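Local coordinates for helicase of the snf2/rad54 family (Sulfolobus solfataricus, PDB 1Z5Z), which is the C-terminal part of a SWI2/SNF2-type ATPase core and probably helps couple ATP hydrolysis to movement along double-stranded DNA, at residues D154-S157 / K158-N162; S247-S250 / W251-E254; C35-T38 / P39-A43. All coordinates share one frame; numbering follows the deposited sequence.

Contact 1 of 3, residues D154-S157 / K158-N162; sequences DIIS and KFQNN
Ile156 and Gln160, one helical turn apart, run side by side in the same direction on the packed flank of helix 149-161, with Ile156 CG2 4.0 Å from Gln160 CG. The beta-branched methyl reaches forward along the helix because it stands anti to the backbone N of Ile156. The glutamine starts on the same line, its CG 3.1 Å from Ile156 O, then bends at chi2 (-71°), and its amide leaves the isoleucine for Thr182. Beneath them the main chain keeps a regular alpha-helical i to i+4 pattern: Gln160 N donates to Ile156 O at 2.9 Å, and Phe159 N to Ile155 O at 3.0 Å.

The solvent flank is looser and more polar. Ser157 and Asn161 face each other there through small groups, with Asn161 ND2 3.1 Å from Ser157 OG. In the backbone, Asn161 N gives its hydrogen to Ser157 O at 2.9 Å, in the last turn before Asn162 departs from helical angles. Lys158, also near the surface, carries its charge away from this turn to a salt bridge with Glu139.

On the inner side Ile155 and Phe159 rest on Ile168 of strand 167-171, while Ile155 and Ile156 touch Leu143 of strand 142-143, so this helix packs on both strands of its own beta-alpha-beta unit.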
loop_
_atom_site.group_PDB
_atom_site.type_symbol
_atom_site.label_atom_id
_atom_site.label_comp_id
_atom_site.label_asym_id
_atom_site.label_seq_id
_atom_site.Cartn_x
_atom_site.Cartn_y
_atom_site.Cartn_z
ATOM N N ASP A 154 18.483 -10.232 -13.116
ATOM C CA ASP A 154 19.147 -11.193 -12.247
ATOM C C ASP A 154 18.298 -11.487 -11.046
ATOM O O ASP A 154 18.219 -12.631 -10.622
ATOM C CB ASP A 154 20.503 -10.668 -11.753
ATOM C CG ASP A 154 21.607 -10.786 -12.807
ATOM O OD1 ASP A 154 22.702 -10.212 -12.582
ATOM O OD2 ASP A 154 21.380 -11.450 -13.839
ATOM N N ILE A 155 17.675 -10.451 -10.481
ATOM C CA ILE A 155 16.832 -10.664 -9.308
ATOM C C ILE A 155 15.590 -11.456 -9.696
ATOM O O ILE A 155 15.157 -12.324 -8.950
ATOM C CB ILE A 155 16.380 -9.319 -8.648
ATOM C CG1 ILE A 155 17.508 -8.789 -7.757
ATOM C CG2 ILE A 155 15.083 -9.533 -7.807
ATOM C CD1 ILE A 155 17.305 -7.353 -7.283
ATOM N N ILE A 156 15.013 -11.140 -10.851
ATOM C CA ILE A 156 13.793 -11.833 -11.301
ATOM C C ILE A 156 14.064 -13.303 -11.566
ATOM O O ILE A 156 13.243 -14.180 -11.268
ATOM C CB ILE A 156 13.244 -11.216 -12.591
ATOM C CG1 ILE A 156 12.562 -9.886 -12.274
ATOM C CG2 ILE A 156 12.260 -12.197 -13.260
ATOM C CD1 ILE A 156 12.471 -8.929 -13.425
ATOM N N SER A 157 15.219 -13.558 -12.162
ATOM C CA SER A 157 15.633 -14.914 -12.483
ATOM C C SER A 157 15.842 -15.664 -11.166
ATOM O O SER A 157 15.407 -16.817 -10.984
ATOM C CB SER A 157 16.928 -14.853 -13.316
ATOM O OG SER A 157 17.657 -16.060 -13.212
ATOM N N LYS A 158 16.477 -14.987 -10.219
ATOM C CA LYS A 158 16.716 -15.614 -8.943
ATOM C C LYS A 158 15.416 -16.007 -8.233
ATOM O O LYS A 158 15.331 -17.086 -7.632
ATOM C CB LYS A 158 17.522 -14.703 -8.047
ATOM C CG LYS A 158 17.762 -15.298 -6.687
ATOM C CD LYS A 158 18.319 -14.275 -5.706
ATOM C CE LYS A 158 19.737 -13.844 -6.038
ATOM N NZ LYS A 158 20.202 -12.796 -5.087
ATOM N N PHE A 159 14.397 -15.153 -8.288
ATOM C CA PHE A 159 13.151 -15.487 -7.604
ATOM C C PHE A 159 12.390 -16.546 -8.373
ATOM O O PHE A 159 11.818 -17.432 -7.782
ATOM C CB PHE A 159 12.252 -14.253 -7.440
ATOM C CG PHE A 159 10.927 -14.545 -6.766
ATOM C CD1 PHE A 159 9.778 -14.755 -7.521
ATOM C CD2 PHE A 159 10.834 -14.650 -5.378
ATOM C CE1 PHE A 159 8.549 -15.067 -6.904
ATOM C CE2 PHE A 159 9.612 -14.967 -4.743
ATOM C CZ PHE A 159 8.469 -15.174 -5.513
ATOM N N GLN A 160 12.380 -16.434 -9.695
ATOM C CA GLN A 160 11.643 -17.361 -10.529
ATOM C C GLN A 160 12.208 -18.776 -10.589
ATOM O O GLN A 160 11.451 -19.728 -10.733
ATOM C CB GLN A 160 11.570 -16.826 -11.960
ATOM C CG GLN A 160 10.627 -15.662 -12.188
ATOM C CD GLN A 160 9.162 -16.063 -12.112
ATOM O OE1 GLN A 160 8.540 -16.070 -11.035
ATOM N NE2 GLN A 160 8.601 -16.409 -13.267
ATOM N N ASN A 161 13.524 -18.915 -10.465
ATOM C CA ASN A 161 14.126 -20.237 -10.608
ATOM C C ASN A 161 14.680 -20.938 -9.395
ATOM O O ASN A 161 14.977 -22.110 -9.458
ATOM C CB ASN A 161 15.229 -20.181 -11.659
ATOM C CG ASN A 161 14.814 -19.418 -12.880
ATOM O OD1 ASN A 161 13.776 -19.698 -13.484
ATOM N ND2 ASN A 161 15.623 -18.450 -13.262
ATOM N N ASN A 162 14.835 -20.246 -8.291
ATOM C CA ASN A 162 15.375 -20.892 -7.118
ATOM C C ASN A 162 14.271 -21.019 -6.036
ATOM O O ASN A 162 13.924 -20.033 -5.397
ATOM C CB ASN A 162 16.574 -20.074 -6.611
ATOM C CG ASN A 162 17.162 -20.641 -5.360
ATOM O OD1 ASN A 162 16.477 -21.335 -4.615
ATOM N ND2 ASN A 162 18.435 -20.327 -5.095
#

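Contact 2 of 3, residues S247-S250 / W251-E254; sequences SGDS and WITE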
loop_
_atom_site.group_PDB
_atom_site.type_symbol
_atom_site.label_atom_id
_atom_site.label_comp_id
_atom_site.label_asym_id
_atom_site.label_seq_id
_atom_site.Cartn_x
_atom_site.Cartn_y
_atom_site.Cartn_z
ATOM N N SER A 247 -7.725 7.809 -15.188
ATOM C CA SER A 247 -6.971 8.955 -14.731
ATOM C C SER A 247 -6.601 9.062 -13.244
ATOM O O SER A 247 -6.405 10.150 -12.711
ATOM C CB SER A 247 -7.684 10.250 -15.159
ATOM O OG SER A 247 -6.847 10.990 -16.030
ATOM N N GLY A 248 -6.516 7.933 -12.567
ATOM C CA GLY A 248 -6.118 7.914 -11.166
ATOM C C GLY A 248 -6.887 8.715 -10.133
ATOM O O GLY A 248 -8.105 8.847 -10.224
ATOM N N ASP A 249 -6.164 9.234 -9.137
ATOM C CA ASP A 249 -6.743 10.010 -8.036
ATOM C C ASP A 249 -7.389 11.295 -8.504
ATOM O O ASP A 249 -8.037 11.985 -7.725
ATOM C CB ASP A 249 -5.658 10.350 -6.990
ATOM C CG ASP A 249 -5.274 9.148 -6.110
ATOM O OD1 ASP A 249 -4.485 9.337 -5.145
ATOM O OD2 ASP A 249 -5.760 8.017 -6.383
ATOM N N SER A 250 -7.198 11.615 -9.776
ATOM C CA SER A 250 -7.753 12.831 -10.349
ATOM C C SER A 250 -9.182 13.127 -9.856
ATOM O O SER A 250 -9.471 14.221 -9.333
ATOM C CB SER A 250 -7.731 12.731 -11.874
ATOM O OG SER A 250 -8.607 13.676 -12.467
ATOM N N TRP A 251 -10.071 12.148 -9.998
ATOM C CA TRP A 251 -11.453 12.324 -9.568
ATOM C C TRP A 251 -11.544 12.764 -8.109
ATOM O O TRP A 251 -12.453 13.520 -7.752
ATOM C CB TRP A 251 -12.241 11.031 -9.749
ATOM C CG TRP A 251 -11.761 9.902 -8.887
ATOM C CD1 TRP A 251 -10.696 9.077 -9.123
ATOM C CD2 TRP A 251 -12.324 9.479 -7.641
ATOM N NE1 TRP A 251 -10.570 8.159 -8.106
ATOM C CE2 TRP A 251 -11.560 8.381 -7.185
ATOM C CE3 TRP A 251 -13.409 9.913 -6.872
ATOM C CZ2 TRP A 251 -11.834 7.728 -5.990
ATOM C CZ3 TRP A 251 -13.682 9.259 -5.684
ATOM C CH2 TRP A 251 -12.901 8.174 -5.260
ATOM N N ILE A 252 -10.609 12.303 -7.276
ATOM C CA ILE A 252 -10.623 12.673 -5.858
ATOM C C ILE A 252 -10.297 14.149 -5.625
ATOM O O ILE A 252 -10.899 14.789 -4.762
ATOM C CB ILE A 252 -9.618 11.851 -5.005
ATOM C CG1 ILE A 252 -10.004 10.370 -4.967
ATOM C CG2 ILE A 252 -9.625 12.360 -3.570
ATOM C CD1 ILE A 252 -9.136 9.558 -3.999
ATOM N N THR A 253 -9.348 14.689 -6.388
ATOM C CA THR A 253 -8.956 16.089 -6.225
ATOM C C THR A 253 -10.029 17.056 -6.700
ATOM O O THR A 253 -9.929 18.255 -6.481
ATOM C CB THR A 253 -7.654 16.398 -6.990
ATOM O OG1 THR A 253 -7.874 16.208 -8.392
ATOM C CG2 THR A 253 -6.520 15.460 -6.530
ATOM N N GLU A 254 -11.059 16.536 -7.348
ATOM C CA GLU A 254 -12.147 17.375 -7.829
ATOM C C GLU A 254 -13.485 17.204 -7.078
ATOM O O GLU A 254 -14.506 17.753 -7.473
ATOM C CB GLU A 254 -12.340 17.125 -9.320
ATOM C CG GLU A 254 -11.050 17.312 -10.092
ATOM C CD GLU A 254 -11.234 17.189 -11.578
ATOM O OE1 GLU A 254 -11.758 16.143 -12.020
ATOM O OE2 GLU A 254 -10.851 18.135 -12.304
HETATM O O HOH W 1 -9.679 9.660 -12.033
#
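Ser250 O and Thr253 OG1 meet across the short, weakly bonded helix 250-253, which follows directly on a type II' beta turn running from Ser247 to Ser250. Gly248 takes the positive phi of that turn, a conformation that favours glycine.

Hydrogen bonds come first. The Thr253 hydroxyl donates to Ser250 O at 2.7 Å, in the carbonyl plane and on a lone pair. Its chi1 of 63° sets OG1 between the backbone N and the carbonyl carbon, turned back toward the preceding turn. Thr253 N reaches Asp249 O at 3.3 Å, also in that carbonyl's plane, whereas the bonds from Ile252 N to Asp249 O and from Glu254 N to Ser250 O are weak. A valine in place of Thr253 would probably leave Ser250 O with only weak backbone donors and the end of this little helix less firmly held.

Charge and apolar contacts fasten the turn to its surroundings. Asp249 forms a salt bridge with Lys76, and Leu72, on the same helix 61-78, touches both Asp249 and Ile252. On the helix 226-236 side, Trp251 lies against Leu233. Within the helical turn, Ile252 CG1 sits 3.3 Å above the indole plane of the preceding Trp251, over its centre.

Water comes last: one molecule, in plane at the indole edge, accepts from the backbone N of Trp251 at 3.2 Å.

Contact 3 of 3, residues C35-T38 / P39-A43; sequences CNLT and PEQAA
Gln41 returns its side chain to the residue that caps its own backbone, so that Thr38 and Gln41 hold each other in both directions. Thr38 OG1 accepts from Gln41 N at 3.0 Å, with an N-H...O angle of 164°. In exchange, Gln41 OE1 takes the hydrogen of Thr38 N at 3.1 Å, equally straight, in the plane of the amide carbonyl and on one of its lone pairs. The torsions make the exchange possible. With chi1 at 59°, the threonine hydroxyl tucks between its backbone N and carbonyl carbon, facing the first turn, while Gln41, extended beyond CG, is long enough to carry its amide back to Thr38 N.

Thr38 O enters the regular helical pattern, accepting from Ala42 N at 2.9 Å nearly along the C=O axis. Pro39 follows the cap as the first helical residue, its CD held 3.5 Å from Thr38 CB, a tight approach.

Leu37 supplies the apolar side. It meets Gln41 at about a right angle, with CD2 3.7 Å from Gln41 CB, and its other methyl, CD1, lies 4.0 Å from Ala42 CA. The glutamine amide is further fixed from outside: NE2 donates to Ile78 O, and OE1 also receives Gly96 N, so two backbone donors share that oxygen. Glu40 turns to Arg94 and Lys86 in salt bridges.

This is a capping box, a Thr-Pro-Glu-Gln helix start in which the N-cap and N3 residues trade side-chain-to-backbone bonds, here opening helix 39-55 just after edge strand 29-35.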
loop_
_atom_site.group_PDB
_atom_site.type_symbol
_atom_site.label_atom_id
_atom_site.label_comp_id
_atom_site.label_asym_id
_atom_site.label_seq_id
_atom_site.Cartn_x
_atom_site.Cartn_y
_atom_site.Cartn_z
ATOM N N CYS A 35 -6.951 -4.399 8.141
ATOM C CA CYS A 35 -5.965 -4.177 9.162
ATOM C C CYS A 35 -6.273 -2.883 9.864
ATOM O O CYS A 35 -6.396 -1.837 9.230
ATOM C CB CYS A 35 -4.563 -4.069 8.534
ATOM S SG CYS A 35 -4.110 -5.302 7.291
ATOM N N ASN A 36 -6.368 -2.963 11.186
ATOM C CA ASN A 36 -6.638 -1.814 12.024
ATOM C C ASN A 36 -5.343 -1.019 12.175
ATOM O O ASN A 36 -4.256 -1.591 12.250
ATOM C CB ASN A 36 -7.111 -2.275 13.421
ATOM C CG ASN A 36 -8.387 -3.110 13.358
ATOM O OD1 ASN A 36 -9.446 -2.616 12.946
ATOM N ND2 ASN A 36 -8.288 -4.382 13.729
ATOM N N LEU A 37 -5.476 0.298 12.205
ATOM C CA LEU A 37 -4.339 1.168 12.404
ATOM C C LEU A 37 -3.980 1.056 13.890
ATOM O O LEU A 37 -4.834 0.748 14.728
ATOM C CB LEU A 37 -4.745 2.611 12.136
ATOM C CG LEU A 37 -5.021 3.026 10.695
ATOM C CD1 LEU A 37 -5.522 4.459 10.700
ATOM C CD2 LEU A 37 -3.708 2.881 9.875
ATOM N N THR A 38 -2.723 1.322 14.199
ATOM C CA THR A 38 -2.250 1.332 15.567
ATOM C C THR A 38 -2.652 2.720 16.112
ATOM O O THR A 38 -2.887 3.651 15.343
ATOM C CB THR A 38 -0.735 1.322 15.607
ATOM O OG1 THR A 38 -0.280 2.474 14.895
ATOM C CG2 THR A 38 -0.147 0.035 14.984
ATOM N N PRO A 39 -2.722 2.877 17.439
ATOM C CA PRO A 39 -3.081 4.179 18.009
ATOM C C PRO A 39 -2.209 5.314 17.431
ATOM O O PRO A 39 -2.715 6.399 17.096
ATOM C CB PRO A 39 -2.835 3.976 19.506
ATOM C CG PRO A 39 -3.205 2.580 19.710
ATOM C CD PRO A 39 -2.614 1.850 18.496
ATOM N N GLU A 40 -0.901 5.071 17.317
ATOM C CA GLU A 40 -0.004 6.073 16.776
ATOM C C GLU A 40 -0.500 6.432 15.348
ATOM O O GLU A 40 -0.730 7.606 15.038
ATOM C CB GLU A 40 1.441 5.548 16.758
ATOM C CG GLU A 40 2.491 6.527 16.123
ATOM C CD GLU A 40 3.908 5.920 15.953
ATOM O OE1 GLU A 40 4.050 4.679 15.937
ATOM O OE2 GLU A 40 4.892 6.682 15.796
ATOM N N GLN A 41 -0.716 5.425 14.506
ATOM C CA GLN A 41 -1.184 5.667 13.137
ATOM C C GLN A 41 -2.504 6.425 13.066
ATOM O O GLN A 41 -2.668 7.321 12.226
ATOM C CB GLN A 41 -1.325 4.344 12.357
ATOM C CG GLN A 41 -0.011 3.678 11.967
ATOM C CD GLN A 41 -0.212 2.355 11.212
ATOM O OE1 GLN A 41 -0.851 1.416 11.720
ATOM N NE2 GLN A 41 0.327 2.278 9.992
ATOM N N ALA A 42 -3.448 6.070 13.936
ATOM C CA ALA A 42 -4.750 6.714 13.934
ATOM C C ALA A 42 -4.604 8.172 14.319
ATOM O O ALA A 42 -5.263 9.050 13.747
ATOM C CB ALA A 42 -5.715 5.998 14.889
ATOM N N ALA A 43 -3.722 8.448 15.268
ATOM C CA ALA A 43 -3.518 9.840 15.664
ATOM C C ALA A 43 -2.905 10.659 14.534
ATOM O O ALA A 43 -3.294 11.798 14.327
ATOM C CB ALA A 43 -2.630 9.924 16.883
#

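From the N terminus, contact 3 comes first, where the chain leaves strand 29-35, an edge of the parallel sheet, and enters helix 39-55. Contact 1 follows at the end of helix 149-161, before the chain turns toward strand 167-171 near the other edge; these two lie on opposite sides of the chain's centre, their centres about 36 Å apart. Contact 2 comes last, in the turn that starts helix 250-253 against helices 61-78 and 226-236. Each closes only a local turn, and the three stand in series, neither nested nor crossed. None touches another: even contacts 2 and 3 stay about 16 Å apart at their nearest atoms.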